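Local coordinates for protein CT_858 (Chlamydia trachomatis, PDB 3DOR) that probably acts as a serine-type endopeptidase, a dimeric secreted protease that combines a PDZ domain with a peptidase family S41 domain, at residues C4-Q9 and P502-I507; A129-S134 and L147-S152; I170-P173 and T177-V180; T383-V388 and Y414-G419; G404-L409 and P447-Q452. All blocks are in the same frame, centred on the assembly; numbering follows the deposited sequence.

Contact 1: residues C4-Q9 and P502-I507; sequences CKNALQ and PNRTGI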
# COMPACT_ATOMS: atom_id res chain seq x y z
N CYS B 4 -12.53 -12.27 -21.91
CA CYS B 4 -12.43 -13.65 -21.45
C CYS B 4 -10.99 -14.03 -21.13
O CYS B 4 -10.71 -14.58 -20.07
CB CYS B 4 -12.99 -14.61 -22.50
SG CYS B 4 -12.91 -16.36 -22.02
N LYS B 5 -10.07 -13.73 -22.05
CA LYS B 5 -8.67 -14.05 -21.85
C LYS B 5 -8.13 -13.41 -20.58
O LYS B 5 -7.40 -14.04 -19.82
CB LYS B 5 -7.84 -13.61 -23.05
CG LYS B 5 -8.13 -14.41 -24.32
CD LYS B 5 -7.40 -13.86 -25.55
CE LYS B 5 -7.74 -14.69 -26.78
NZ LYS B 5 -9.22 -14.78 -27.01
N ASN B 6 -8.48 -12.15 -20.36
CA ASN B 6 -8.03 -11.44 -19.17
C ASN B 6 -8.64 -12.05 -17.91
O ASN B 6 -7.97 -12.17 -16.88
CB ASN B 6 -8.38 -9.96 -19.27
CG ASN B 6 -7.32 -9.17 -20.03
OD1 ASN B 6 -6.22 -8.95 -19.53
ND2 ASN B 6 -7.65 -8.73 -21.23
N ALA B 7 -9.91 -12.43 -17.99
CA ALA B 7 -10.60 -13.03 -16.86
C ALA B 7 -9.92 -14.33 -16.49
O ALA B 7 -9.69 -14.61 -15.32
CB ALA B 7 -12.06 -13.28 -17.21
N LEU B 8 -9.59 -15.13 -17.50
CA LEU B 8 -8.92 -16.41 -17.26
C LEU B 8 -7.55 -16.16 -16.66
O LEU B 8 -7.11 -16.88 -15.76
CB LEU B 8 -8.78 -17.18 -18.58
CG LEU B 8 -10.03 -17.90 -19.13
CD1 LEU B 8 -9.81 -18.24 -20.60
CD2 LEU B 8 -10.29 -19.16 -18.32
N GLN B 9 -6.86 -15.14 -17.18
CA GLN B 9 -5.53 -14.81 -16.70
C GLN B 9 -5.58 -14.43 -15.22
O GLN B 9 -4.84 -14.96 -14.39
CB GLN B 9 -4.96 -13.63 -17.49
CG GLN B 9 -3.52 -13.81 -17.93
CD GLN B 9 -2.60 -14.16 -16.78
OE1 GLN B 9 -2.47 -13.40 -15.81
NE2 GLN B 9 -1.96 -15.32 -16.87
N PRO B 502 -2.34 -4.54 -11.21
CA PRO B 502 -2.99 -4.01 -12.41
C PRO B 502 -3.59 -5.12 -13.26
O PRO B 502 -3.00 -6.19 -13.41
CB PRO B 502 -1.86 -3.26 -13.12
CG PRO B 502 -0.63 -4.01 -12.69
CD PRO B 502 -0.89 -4.27 -11.23
N ASN B 503 -4.78 -4.87 -13.80
CA ASN B 503 -5.47 -5.88 -14.59
C ASN B 503 -6.57 -5.22 -15.40
O ASN B 503 -6.96 -4.09 -15.11
CB ASN B 503 -6.09 -6.92 -13.66
CG ASN B 503 -7.13 -6.32 -12.74
OD1 ASN B 503 -8.33 -6.43 -12.98
ND2 ASN B 503 -6.67 -5.64 -11.69
N ARG B 504 -7.07 -5.93 -16.41
CA ARG B 504 -8.12 -5.42 -17.28
C ARG B 504 -9.49 -5.97 -16.88
O ARG B 504 -10.48 -5.77 -17.59
CB ARG B 504 -7.83 -5.81 -18.74
CG ARG B 504 -6.57 -5.22 -19.35
CD ARG B 504 -6.82 -3.83 -19.88
NE ARG B 504 -5.63 -3.25 -20.53
CZ ARG B 504 -5.01 -3.77 -21.58
NH1 ARG B 504 -5.45 -4.90 -22.13
NH2 ARG B 504 -3.95 -3.16 -22.10
N THR B 505 -9.55 -6.67 -15.76
CA THR B 505 -10.81 -7.23 -15.29
C THR B 505 -11.48 -6.32 -14.27
O THR B 505 -12.56 -6.61 -13.76
CB THR B 505 -10.61 -8.63 -14.65
OG1 THR B 505 -9.85 -9.46 -15.53
CG2 THR B 505 -11.96 -9.30 -14.39
N GLY B 506 -10.83 -5.19 -13.97
CA GLY B 506 -11.40 -4.26 -13.01
C GLY B 506 -11.31 -4.67 -11.56
O GLY B 506 -12.07 -4.17 -10.72
N ILE B 507 -10.40 -5.58 -11.24
CA ILE B 507 -10.22 -6.04 -9.87
C ILE B 507 -9.49 -4.97 -9.07
O ILE B 507 -8.43 -4.50 -9.48
CB ILE B 507 -9.42 -7.34 -9.83
CG1 ILE B 507 -10.13 -8.41 -10.65
CG2 ILE B 507 -9.23 -7.78 -8.39
CD1 ILE B 507 -9.41 -9.74 -10.68
O HOH W 1 -5.94 -8.40 -16.73

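Contact 2: residues A129-S134 and L147-S152; sequences ATLYGS and LRTLFS. With SO4 (sulfate ion), chain M.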
# COMPACT_ATOMS: atom_id res chain seq x y z
N ALA B 129 -31.53 -17.13 -0.45
CA ALA B 129 -30.73 -18.24 -0.95
C ALA B 129 -30.01 -17.87 -2.24
O ALA B 129 -28.91 -18.35 -2.50
CB ALA B 129 -31.61 -19.47 -1.17
N THR B 130 -30.64 -17.04 -3.06
CA THR B 130 -30.00 -16.64 -4.30
C THR B 130 -28.76 -15.81 -3.96
O THR B 130 -27.86 -15.66 -4.78
CB THR B 130 -30.92 -15.77 -5.19
OG1 THR B 130 -31.11 -14.49 -4.57
CG2 THR B 130 -32.27 -16.44 -5.38
N LEU B 131 -28.71 -15.30 -2.73
CA LEU B 131 -27.59 -14.47 -2.30
C LEU B 131 -26.50 -15.22 -1.55
O LEU B 131 -25.47 -14.65 -1.21
CB LEU B 131 -28.11 -13.31 -1.44
CG LEU B 131 -29.12 -12.42 -2.16
CD1 LEU B 131 -29.70 -11.40 -1.19
CD2 LEU B 131 -28.43 -11.72 -3.33
N TYR B 132 -26.71 -16.50 -1.29
CA TYR B 132 -25.72 -17.30 -0.58
C TYR B 132 -24.48 -17.57 -1.44
O TYR B 132 -24.50 -17.38 -2.65
CB TYR B 132 -26.32 -18.66 -0.18
CG TYR B 132 -27.47 -18.61 0.81
CD1 TYR B 132 -27.71 -17.48 1.59
CD2 TYR B 132 -28.28 -19.72 0.99
CE1 TYR B 132 -28.73 -17.46 2.55
CE2 TYR B 132 -29.30 -19.72 1.94
CZ TYR B 132 -29.52 -18.59 2.72
OH TYR B 132 -30.51 -18.61 3.67
N GLY B 133 -23.42 -18.04 -0.79
CA GLY B 133 -22.20 -18.36 -1.50
C GLY B 133 -22.29 -19.78 -2.05
O GLY B 133 -23.28 -20.46 -1.82
N SER B 134 -21.25 -20.23 -2.74
CA SER B 134 -21.22 -21.56 -3.34
C SER B 134 -21.23 -22.71 -2.35
O SER B 134 -21.86 -23.73 -2.59
CB SER B 134 -19.97 -21.71 -4.22
OG SER B 134 -19.92 -20.69 -5.20
N LEU B 147 -28.29 -11.34 4.46
CA LEU B 147 -29.32 -10.35 4.75
C LEU B 147 -28.78 -8.94 4.51
O LEU B 147 -29.50 -8.08 4.00
CB LEU B 147 -29.78 -10.46 6.20
CG LEU B 147 -31.28 -10.51 6.48
CD1 LEU B 147 -31.51 -10.04 7.91
CD2 LEU B 147 -32.05 -9.63 5.51
N ARG B 148 -27.52 -8.71 4.87
CA ARG B 148 -26.89 -7.40 4.68
C ARG B 148 -27.03 -6.94 3.24
O ARG B 148 -27.18 -5.74 2.97
CB ARG B 148 -25.39 -7.44 5.00
CG ARG B 148 -24.99 -7.54 6.46
CD ARG B 148 -23.50 -7.22 6.60
NE ARG B 148 -23.22 -5.88 6.08
CZ ARG B 148 -22.02 -5.32 6.01
NH1 ARG B 148 -20.95 -5.99 6.42
NH2 ARG B 148 -21.88 -4.09 5.53
N THR B 149 -26.96 -7.89 2.31
CA THR B 149 -27.05 -7.57 0.90
C THR B 149 -28.46 -7.60 0.30
O THR B 149 -28.67 -7.19 -0.84
CB THR B 149 -26.14 -8.51 0.08
OG1 THR B 149 -26.67 -9.84 0.12
CG2 THR B 149 -24.73 -8.53 0.67
N LEU B 150 -29.44 -8.06 1.08
CA LEU B 150 -30.82 -8.13 0.60
C LEU B 150 -31.23 -6.79 -0.02
O LEU B 150 -31.73 -6.75 -1.14
CB LEU B 150 -31.77 -8.49 1.74
CG LEU B 150 -33.10 -9.17 1.38
CD1 LEU B 150 -34.07 -9.03 2.55
CD2 LEU B 150 -33.71 -8.55 0.16
N PHE B 151 -31.02 -5.70 0.70
CA PHE B 151 -31.38 -4.38 0.19
C PHE B 151 -30.19 -3.53 -0.25
O PHE B 151 -30.30 -2.31 -0.37
CB PHE B 151 -32.21 -3.63 1.23
CG PHE B 151 -33.57 -4.23 1.48
CD1 PHE B 151 -34.08 -4.31 2.76
CD2 PHE B 151 -34.34 -4.70 0.42
CE1 PHE B 151 -35.35 -4.84 3.00
CE2 PHE B 151 -35.62 -5.24 0.65
CZ PHE B 151 -36.12 -5.31 1.94
N SER B 152 -29.05 -4.16 -0.50
CA SER B 152 -27.86 -3.42 -0.92
C SER B 152 -27.02 -4.26 -1.88
O SER B 152 -26.27 -5.14 -1.45
CB SER B 152 -27.04 -3.02 0.31
OG SER B 152 -26.00 -2.13 -0.04
S SO4 M . -24.25 -2.86 7.58
O1 SO4 M . -25.44 -1.97 7.80
O2 SO4 M . -23.21 -2.09 6.84
O3 SO4 M . -23.67 -3.32 8.88
O4 SO4 M . -24.73 -4.05 6.80

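Contact 3: residues I170-P173 and T177-V180; sequences IRRP and TREV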
# COMPACT_ATOMS: atom_id res chain seq x y z
N ILE B 170 -45.62 -7.80 2.94
CA ILE B 170 -45.43 -7.76 4.38
C ILE B 170 -46.70 -8.15 5.12
O ILE B 170 -47.79 -8.18 4.55
CB ILE B 170 -45.06 -6.35 4.81
CG1 ILE B 170 -46.23 -5.41 4.51
CG2 ILE B 170 -43.82 -5.88 4.05
CD1 ILE B 170 -46.12 -4.03 5.11
N ARG B 171 -46.55 -8.47 6.40
CA ARG B 171 -47.71 -8.77 7.22
C ARG B 171 -47.67 -7.86 8.44
O ARG B 171 -46.63 -7.73 9.08
CB ARG B 171 -47.73 -10.23 7.69
CG ARG B 171 -48.84 -10.46 8.72
CD ARG B 171 -49.38 -11.87 8.70
NE ARG B 171 -48.33 -12.85 8.90
CZ ARG B 171 -48.15 -13.91 8.12
NH1 ARG B 171 -48.97 -14.11 7.09
NH2 ARG B 171 -47.14 -14.74 8.36
N ARG B 172 -48.80 -7.23 8.73
CA ARG B 172 -48.89 -6.34 9.88
C ARG B 172 -48.96 -7.19 11.13
O ARG B 172 -49.32 -8.37 11.06
CB ARG B 172 -50.16 -5.49 9.80
CG ARG B 172 -50.29 -4.65 8.55
CD ARG B 172 -49.11 -3.71 8.37
NE ARG B 172 -49.48 -2.63 7.46
CZ ARG B 172 -48.64 -1.69 7.04
NH1 ARG B 172 -47.38 -1.68 7.44
NH2 ARG B 172 -49.09 -0.75 6.21
N PRO B 173 -48.62 -6.60 12.28
CA PRO B 173 -48.68 -7.39 13.51
C PRO B 173 -50.10 -7.87 13.84
O PRO B 173 -50.26 -8.90 14.50
CB PRO B 173 -48.10 -6.46 14.57
CG PRO B 173 -48.26 -5.09 13.99
CD PRO B 173 -47.99 -5.30 12.52
N THR B 177 -52.22 -8.58 5.48
CA THR B 177 -51.14 -8.55 4.50
C THR B 177 -51.21 -7.31 3.60
O THR B 177 -52.29 -6.84 3.27
CB THR B 177 -51.20 -9.81 3.61
OG1 THR B 177 -50.70 -10.94 4.34
CG2 THR B 177 -50.38 -9.62 2.36
N ARG B 178 -50.05 -6.79 3.22
CA ARG B 178 -49.97 -5.63 2.34
C ARG B 178 -48.87 -5.83 1.32
O ARG B 178 -47.84 -6.44 1.63
CB ARG B 178 -49.66 -4.35 3.13
CG ARG B 178 -50.68 -3.97 4.17
CD ARG B 178 -52.05 -3.71 3.57
NE ARG B 178 -52.97 -3.20 4.59
CZ ARG B 178 -54.26 -2.98 4.40
NH1 ARG B 178 -54.81 -3.23 3.22
NH2 ARG B 178 -55.01 -2.51 5.40
N GLU B 179 -49.07 -5.34 0.11
CA GLU B 179 -48.04 -5.45 -0.92
C GLU B 179 -47.55 -4.04 -1.18
O GLU B 179 -48.29 -3.20 -1.69
CB GLU B 179 -48.61 -6.05 -2.20
CG GLU B 179 -49.26 -7.40 -1.99
CD GLU B 179 -49.06 -8.32 -3.18
OE1 GLU B 179 -49.28 -7.88 -4.33
OE2 GLU B 179 -48.70 -9.50 -2.96
N VAL B 180 -46.30 -3.77 -0.82
CA VAL B 180 -45.75 -2.44 -0.99
C VAL B 180 -44.78 -2.39 -2.16
O VAL B 180 -43.71 -3.00 -2.13
CB VAL B 180 -45.04 -1.97 0.30
CG1 VAL B 180 -44.53 -0.54 0.14
CG2 VAL B 180 -46.01 -2.04 1.46

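Contact 4: residues T383-V388 and Y414-G419; sequences TLLENV and YLKSFG. With SO4 (sulfate ion), chain P.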
# COMPACT_ATOMS: atom_id res chain seq x y z
N THR B 383 16.64 -7.63 14.34
CA THR B 383 17.66 -6.59 14.27
C THR B 383 17.19 -5.39 15.09
O THR B 383 17.97 -4.76 15.79
CB THR B 383 17.96 -6.15 12.82
OG1 THR B 383 16.84 -5.44 12.29
CG2 THR B 383 18.24 -7.35 11.95
N LEU B 384 15.90 -5.10 15.02
CA LEU B 384 15.32 -3.98 15.75
C LEU B 384 15.53 -4.08 17.26
O LEU B 384 15.83 -3.10 17.93
CB LEU B 384 13.82 -3.89 15.45
CG LEU B 384 13.04 -2.62 15.77
CD1 LEU B 384 11.57 -2.86 15.49
CD2 LEU B 384 13.22 -2.21 17.22
N LEU B 385 15.37 -5.29 17.80
CA LEU B 385 15.50 -5.50 19.24
C LEU B 385 16.80 -6.16 19.64
O LEU B 385 16.96 -6.59 20.78
CB LEU B 385 14.33 -6.35 19.73
CG LEU B 385 12.95 -5.83 19.31
CD1 LEU B 385 11.87 -6.86 19.66
CD2 LEU B 385 12.70 -4.49 20.00
N GLU B 386 17.73 -6.23 18.70
CA GLU B 386 19.02 -6.85 18.93
C GLU B 386 19.63 -6.52 20.30
O GLU B 386 19.97 -7.43 21.06
CB GLU B 386 19.98 -6.44 17.82
CG GLU B 386 21.22 -7.30 17.73
CD GLU B 386 22.12 -6.89 16.58
OE1 GLU B 386 21.62 -6.80 15.44
OE2 GLU B 386 23.33 -6.66 16.82
N ASN B 387 19.74 -5.24 20.62
CA ASN B 387 20.35 -4.85 21.89
C ASN B 387 19.42 -4.32 22.98
O ASN B 387 19.80 -3.42 23.74
CB ASN B 387 21.46 -3.82 21.63
CG ASN B 387 22.57 -4.38 20.77
OD1 ASN B 387 22.88 -3.84 19.71
ND2 ASN B 387 23.17 -5.48 21.21
N VAL B 388 18.22 -4.88 23.06
CA VAL B 388 17.27 -4.46 24.07
C VAL B 388 17.32 -5.47 25.21
O VAL B 388 16.99 -6.64 25.02
CB VAL B 388 15.83 -4.40 23.49
CG1 VAL B 388 14.82 -4.19 24.61
CG2 VAL B 388 15.74 -3.27 22.49
N TYR B 414 9.00 -11.23 23.59
CA TYR B 414 7.99 -11.94 22.82
C TYR B 414 8.24 -11.74 21.34
O TYR B 414 8.20 -12.68 20.55
CB TYR B 414 6.58 -11.43 23.15
CG TYR B 414 5.93 -12.03 24.37
CD1 TYR B 414 4.98 -11.31 25.10
CD2 TYR B 414 6.23 -13.33 24.80
CE1 TYR B 414 4.34 -11.85 26.20
CE2 TYR B 414 5.58 -13.89 25.90
CZ TYR B 414 4.64 -13.14 26.60
OH TYR B 414 3.97 -13.66 27.68
N LEU B 415 8.51 -10.49 20.96
CA LEU B 415 8.76 -10.14 19.57
C LEU B 415 9.99 -10.87 19.01
O LEU B 415 9.99 -11.32 17.86
CB LEU B 415 8.91 -8.63 19.42
CG LEU B 415 7.62 -7.83 19.68
CD1 LEU B 415 7.93 -6.35 19.78
CD2 LEU B 415 6.63 -8.10 18.56
N LYS B 416 11.03 -11.00 19.83
CA LYS B 416 12.23 -11.71 19.39
C LYS B 416 11.93 -13.20 19.25
O LYS B 416 12.40 -13.86 18.32
CB LYS B 416 13.38 -11.48 20.37
CG LYS B 416 14.05 -10.15 20.13
CD LYS B 416 14.48 -9.46 21.40
CE LYS B 416 15.67 -10.12 22.04
NZ LYS B 416 16.23 -9.21 23.09
N SER B 417 11.12 -13.73 20.17
CA SER B 417 10.75 -15.13 20.12
C SER B 417 9.95 -15.38 18.83
O SER B 417 10.12 -16.40 18.16
CB SER B 417 9.91 -15.48 21.35
OG SER B 417 9.39 -16.80 21.24
N PHE B 418 9.10 -14.42 18.48
CA PHE B 418 8.31 -14.53 17.26
C PHE B 418 9.23 -14.68 16.04
O PHE B 418 9.03 -15.55 15.20
CB PHE B 418 7.44 -13.28 17.08
CG PHE B 418 6.70 -13.23 15.77
CD1 PHE B 418 5.50 -13.91 15.60
CD2 PHE B 418 7.23 -12.52 14.69
CE1 PHE B 418 4.83 -13.89 14.38
CE2 PHE B 418 6.56 -12.48 13.47
CZ PHE B 418 5.35 -13.17 13.32
N GLY B 419 10.22 -13.79 15.95
CA GLY B 419 11.15 -13.85 14.83
C GLY B 419 11.83 -15.20 14.73
O GLY B 419 11.88 -15.79 13.65
S SO4 P . 12.04 -19.33 21.27
O1 SO4 P . 10.66 -19.80 20.90
O2 SO4 P . 11.92 -18.10 22.12
O3 SO4 P . 12.78 -20.36 22.07
O4 SO4 P . 12.79 -19.07 20.00

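Contact 5: residues G404-L409 and P447-Q452; sequences GYTVDL and PHPRVQ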
# COMPACT_ATOMS: atom_id res chain seq x y z
N GLY B 404 -1.86 1.02 22.24
CA GLY B 404 -2.47 0.90 23.55
C GLY B 404 -1.83 -0.13 24.44
O GLY B 404 -1.84 0.01 25.66
N TYR B 405 -1.26 -1.18 23.84
CA TYR B 405 -0.65 -2.23 24.66
C TYR B 405 0.69 -1.78 25.25
O TYR B 405 1.60 -1.39 24.52
CB TYR B 405 -0.46 -3.51 23.85
CG TYR B 405 -0.22 -4.71 24.73
CD1 TYR B 405 -1.29 -5.44 25.25
CD2 TYR B 405 1.07 -5.13 25.04
CE1 TYR B 405 -1.08 -6.56 26.06
CE2 TYR B 405 1.30 -6.25 25.86
CZ TYR B 405 0.21 -6.96 26.36
OH TYR B 405 0.43 -8.05 27.16
N THR B 406 0.79 -1.85 26.57
CA THR B 406 1.98 -1.41 27.28
C THR B 406 3.25 -2.15 26.87
O THR B 406 3.28 -3.39 26.88
CB THR B 406 1.79 -1.57 28.81
OG1 THR B 406 0.60 -0.87 29.21
CG2 THR B 406 3.00 -0.99 29.55
N VAL B 407 4.29 -1.40 26.51
CA VAL B 407 5.55 -2.01 26.10
C VAL B 407 6.43 -2.34 27.30
O VAL B 407 6.62 -1.53 28.21
CB VAL B 407 6.33 -1.10 25.11
CG1 VAL B 407 7.76 -1.62 24.92
CG2 VAL B 407 5.60 -1.09 23.76
N ASP B 408 6.97 -3.56 27.27
CA ASP B 408 7.81 -4.13 28.32
C ASP B 408 9.01 -4.85 27.73
O ASP B 408 9.13 -4.98 26.52
CB ASP B 408 6.99 -5.19 29.07
CG ASP B 408 6.87 -4.88 30.52
OD1 ASP B 408 6.22 -5.66 31.24
OD2 ASP B 408 7.44 -3.85 30.94
N LEU B 409 9.88 -5.34 28.60
CA LEU B 409 11.03 -6.12 28.15
C LEU B 409 10.36 -7.44 27.72
O LEU B 409 10.78 -8.08 26.76
CB LEU B 409 11.99 -6.39 29.31
CG LEU B 409 13.51 -6.31 29.06
CD1 LEU B 409 14.20 -7.17 30.11
CD2 LEU B 409 13.88 -6.79 27.66
N PRO B 447 -1.67 -7.94 32.35
CA PRO B 447 -2.49 -6.83 32.83
C PRO B 447 -1.85 -5.46 32.71
O PRO B 447 -0.66 -5.29 32.97
CB PRO B 447 -2.80 -7.22 34.28
CG PRO B 447 -1.72 -8.20 34.64
CD PRO B 447 -1.49 -8.98 33.38
N HIS B 448 -2.66 -4.49 32.27
CA HIS B 448 -2.21 -3.11 32.11
C HIS B 448 -1.64 -2.73 33.47
O HIS B 448 -2.15 -3.16 34.51
CB HIS B 448 -3.42 -2.23 31.75
CG HIS B 448 -3.07 -0.82 31.41
ND1 HIS B 448 -2.88 0.16 32.36
CD2 HIS B 448 -2.89 -0.21 30.21
CE1 HIS B 448 -2.61 1.31 31.76
NE2 HIS B 448 -2.61 1.11 30.46
N PRO B 449 -0.56 -1.94 33.49
CA PRO B 449 0.03 -1.57 34.78
C PRO B 449 -0.83 -0.65 35.67
O PRO B 449 -0.78 -0.77 36.89
CB PRO B 449 1.36 -0.92 34.38
CG PRO B 449 1.02 -0.28 33.06
CD PRO B 449 0.21 -1.38 32.37
N ARG B 450 -1.63 0.22 35.06
CA ARG B 450 -2.46 1.16 35.82
C ARG B 450 -3.94 0.83 35.96
O ARG B 450 -4.51 0.96 37.04
CB ARG B 450 -2.36 2.57 35.23
CG ARG B 450 -0.96 3.07 34.89
CD ARG B 450 -1.02 4.55 34.54
NE ARG B 450 -0.01 4.96 33.56
CZ ARG B 450 0.20 6.22 33.18
NH1 ARG B 450 -0.53 7.20 33.69
NH2 ARG B 450 1.13 6.49 32.27
N VAL B 451 -4.59 0.43 34.86
CA VAL B 451 -6.01 0.14 34.94
C VAL B 451 -6.32 -1.32 34.65
O VAL B 451 -5.97 -1.86 33.59
CB VAL B 451 -6.85 1.09 34.01
CG1 VAL B 451 -5.98 2.24 33.54
CG2 VAL B 451 -7.45 0.34 32.85
N GLN B 452 -6.96 -1.96 35.63
CA GLN B 452 -7.32 -3.37 35.55
C GLN B 452 -8.71 -3.62 36.13
O GLN B 452 -8.88 -3.61 37.34
CB GLN B 452 -6.33 -4.22 36.37
CG GLN B 452 -4.85 -4.11 36.00
CD GLN B 452 -3.95 -4.75 37.05
OE1 GLN B 452 -4.41 -5.51 37.89
NE2 GLN B 452 -2.65 -4.45 36.99
O HOH W 2 -2.24 1.96 27.41

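Contact 1: residues C4-Q9 and P502-I507
The side-chain amide of Asn-6 lies against the first two side-chain carbons of Arg-504, with CG of Asn-6 3.6 Å from CB of Arg-504. The carboxamide and the guanidinium do not stack: their planes stand 66° apart, and the arginine chain, bent at chi2 (-84°), carries its charged end away from residues 4-9; its NE makes a weak hydrogen bond to the carbonyl O of Leu-370 of the second subunit. Thr-505 brings its hydroxyl up to the helix backbone, OG1 lying 3.6 Å from the carbonyl O of Asn-6, but that hydroxyl is hydrogen-bonded instead to Asp-10, one turn further along. Direct polar bonding between the segments is replaced by a single water, which donates to OD1 of Asn-6 at 2.9 Å and accepts from the backbone N of Arg-504 at 2.7 Å.

Behind this layer Asn-503 shapes the turn leading into strand 507-518. Its OD1 receives the N-H of Ile-507, in the carbonyl plane and on a lone pair, while its ND2 donates to the carbonyl O of Ile-507. ND2 of Asn-6 is bonded back to the carbonyl of Leu-2. Leu-47 of helix 36-48 and Cys-58 of helix 55-67 pack on Ala-7, and Leu-62 on Thr-505. His-16 of the second subunit makes a weak hydrogen bond to Asn-6.

The chemistry is thus that of a water-mediated joint between the N-terminal helix and a protease-domain loop, whose polar atoms find their partners in a water, in Leu-2 and Asp-10 of the same helix and, weakly, in the second subunit.

Contact 2: residues A129-S134 and L147-S152
Leu-131 and Thr-149 mark the closest backbone approach, their CA atoms 7.6 Å apart, where the ends of helices 124-130 and 140-150 approach each other. The chain leaves helix 124-130 with a bond from the N-H of Tyr-132 to the carbonyl of Ala-129, an i to i-3 link. Two bonds of the same spacing occur in 147-152, from Leu-150 N to Leu-147 O and from Ser-152 N to Thr-149 O, the second at the start of strand 152-154.

Between these ends a single branch does most of the touching. CD1 of Leu-131 lies 3.7 Å from OG1 of Thr-149 and 3.9 Å from CA of Leu-150, so it rests on the helix backbone as much as on a side chain. The leucine and threonine side chains run past one another in opposite directions. Thr-149 holds OG1 between its backbone N and carbonyl carbon (chi1 68°), which lets the hydroxyl bond back to the carbonyl of Ala-146 in its own helix. Leu-150 turns inward to Leu-116 of the PDZ-domain sheet.

Arg-148 projects elsewhere and lies beside a sulfate ion, probably from the crystallisation liquor. The chain bends at chi3 (58°), and the approach of NE to O4 of the sulfate is too short for its detail to be trusted; the ion also accepts from the backbone N of Ile-255.

Across the two segments the chemistry is therefore apolar contact against a hydroxyl already engaged within its helix. It implies a small, non-directional join between two helix ends of the PDZ domain.

Contact 3: residues I170-P173 and T177-V180
Ile-170 and Arg-178 form an antiparallel hydrogen-bonded pair, the tight part of this contact. The N-H of Ile-170 meets the carbonyl O of Arg-178 at 2.9 Å, and Arg-178 N returns a bond of 3.0 Å to Ile-170 O. The next pair, Arg-171 with Thr-177, is non-hydrogen-bonded; there CA of Thr-177 makes a CH...O contact of 3.4 Å with the carbonyl O of Ile-170. Ile-170 places CG1 between its backbone N and carbonyl carbon (chi1 64°), which lays that branch over CB of Arg-178 at 3.8 Å and carries CD1 to CG2 of Val-180 at 4.2 Å.

Toward the turn the contact passes to solvent-facing side chains: Arg-178 is exposed, and its CG meets NE of Arg-172 at 3.7 Å, the two side chains crossing at about a right angle with guanidinium planes 75° apart. The guanidinium of Arg-172 is drawn to Asp-114 by a salt bridge and to the carbonyl of Glu-109, which probably offsets the nearby positive charge of Arg-178.

Strands 165-171 and 177-187 thus make a beta hairpin, part of the curled antiparallel sheet of the PDZ domain.

Contact 4: residues T383-V388 and Y414-G419
Leu-385 lays its side chain over the CG and CD methylenes of Lys-416 and the flank of Leu-415, joining the end of one helix to the side of another, helix 409-428, in the helical region of the S41 peptidase part. Leu-385 is the first residue to leave helical geometry after helix 372-384, and a type I beta turn from Leu-385 to Val-388 then reverses the chain, closed by a bond from Val-388 N to Leu-385 O.

The packing is divided between two parts of the leucine. CD1 of Leu-385 comes to 3.5 Å from CB of Leu-415, a tight carbon contact, and to 4.0 Å from CD1 of Leu-415. CB of Leu-385 instead meets the aliphatic part of the lysine, 3.5 Å from CD of Lys-416. With CG beside the backbone N (chi1 -52°), CD1 is sent toward Leu-415, while CB already lies on Lys-416.

Lys-416 bends at chi2 and chi3, which folds its methylenes along Leu-385 and brings the ammonium up to the turn. Its salt bridge goes to Glu-413, one turn earlier in its own helix, so the charged end is paired there while its carbons serve the apolar contact. Around the junction, Leu-398 of helix 391-398 and Trp-381 of helix 372-384 pack on Leu-415, and Val-388 sits against Ser-394 and Ala-412, which buries the join among three helices.

Ser-417 donates its hydroxyl to a sulfate ion, probably from the crystallisation liquor. At the turn, NZ of Lys-416 stops 3.3 Å from the carbonyl O of Val-388, at too poor an angle for a hydrogen bond.

Contact 5: residues G404-L409 and P447-Q452
This is a small surface contact in the S41 peptidase part, between the short strand 405-406 and the loop that follows strand 444-445. Thr-406 points its hydroxyl at the CD corner of the Pro-449 ring, OG1 of Thr-406 lying 3.2 Å from CD of Pro-449. The same oxygen is 3.7 Å from CD2 of His-448, approaching the imidazole obliquely, with the two side chains crossing at about a right angle. A water extends the contact, donating to Gly-404 O at 2.7 Å and lying in the imidazole plane 3.2 Å from NE2 of His-448.

The histidine is held by its own loop. ND1 of His-448 lies 3.0 Å from the backbone N of Val-451 in a nearly straight bond (172°), and it also takes the N-H of Arg-450; both donors are tilted from the ring plane. On one face of the ring sits CD of Pro-449. The side chain of Gln-452 reaches back across the loop, its NE2 bonding the carbonyl O of His-448 at 2.8 Å.

Helix 346-354 borders both segments, Ser-354 touching Tyr-405 and His-448, while Val-451 packs on helix 316-330 and Val-407 leans on helix 391-398.

Along the chain, contact 1 brings together two segments almost five hundred residues apart and so encloses the other four in sequence. Contacts 2 and 3 follow in series within the PDZ domain, their centres 22 Å apart; contact 3 pairs two strands of its curled antiparallel sheet, and contact 2 joins helix ends beside it. Contacts 4 and 5 belong to the S41 peptidase part, on the opposite side of the chain's centre from the PDZ pair. Their segments alternate in sequence, strand 405-406 leads directly to helix 409-428, and the two contacts touch where Val-388 packs on Leu-409. Contacts 3 and 4 are the most distant, about 64 Å between centres. Contact 1 alone reaches the second subunit, joining chain closure to dimer assembly.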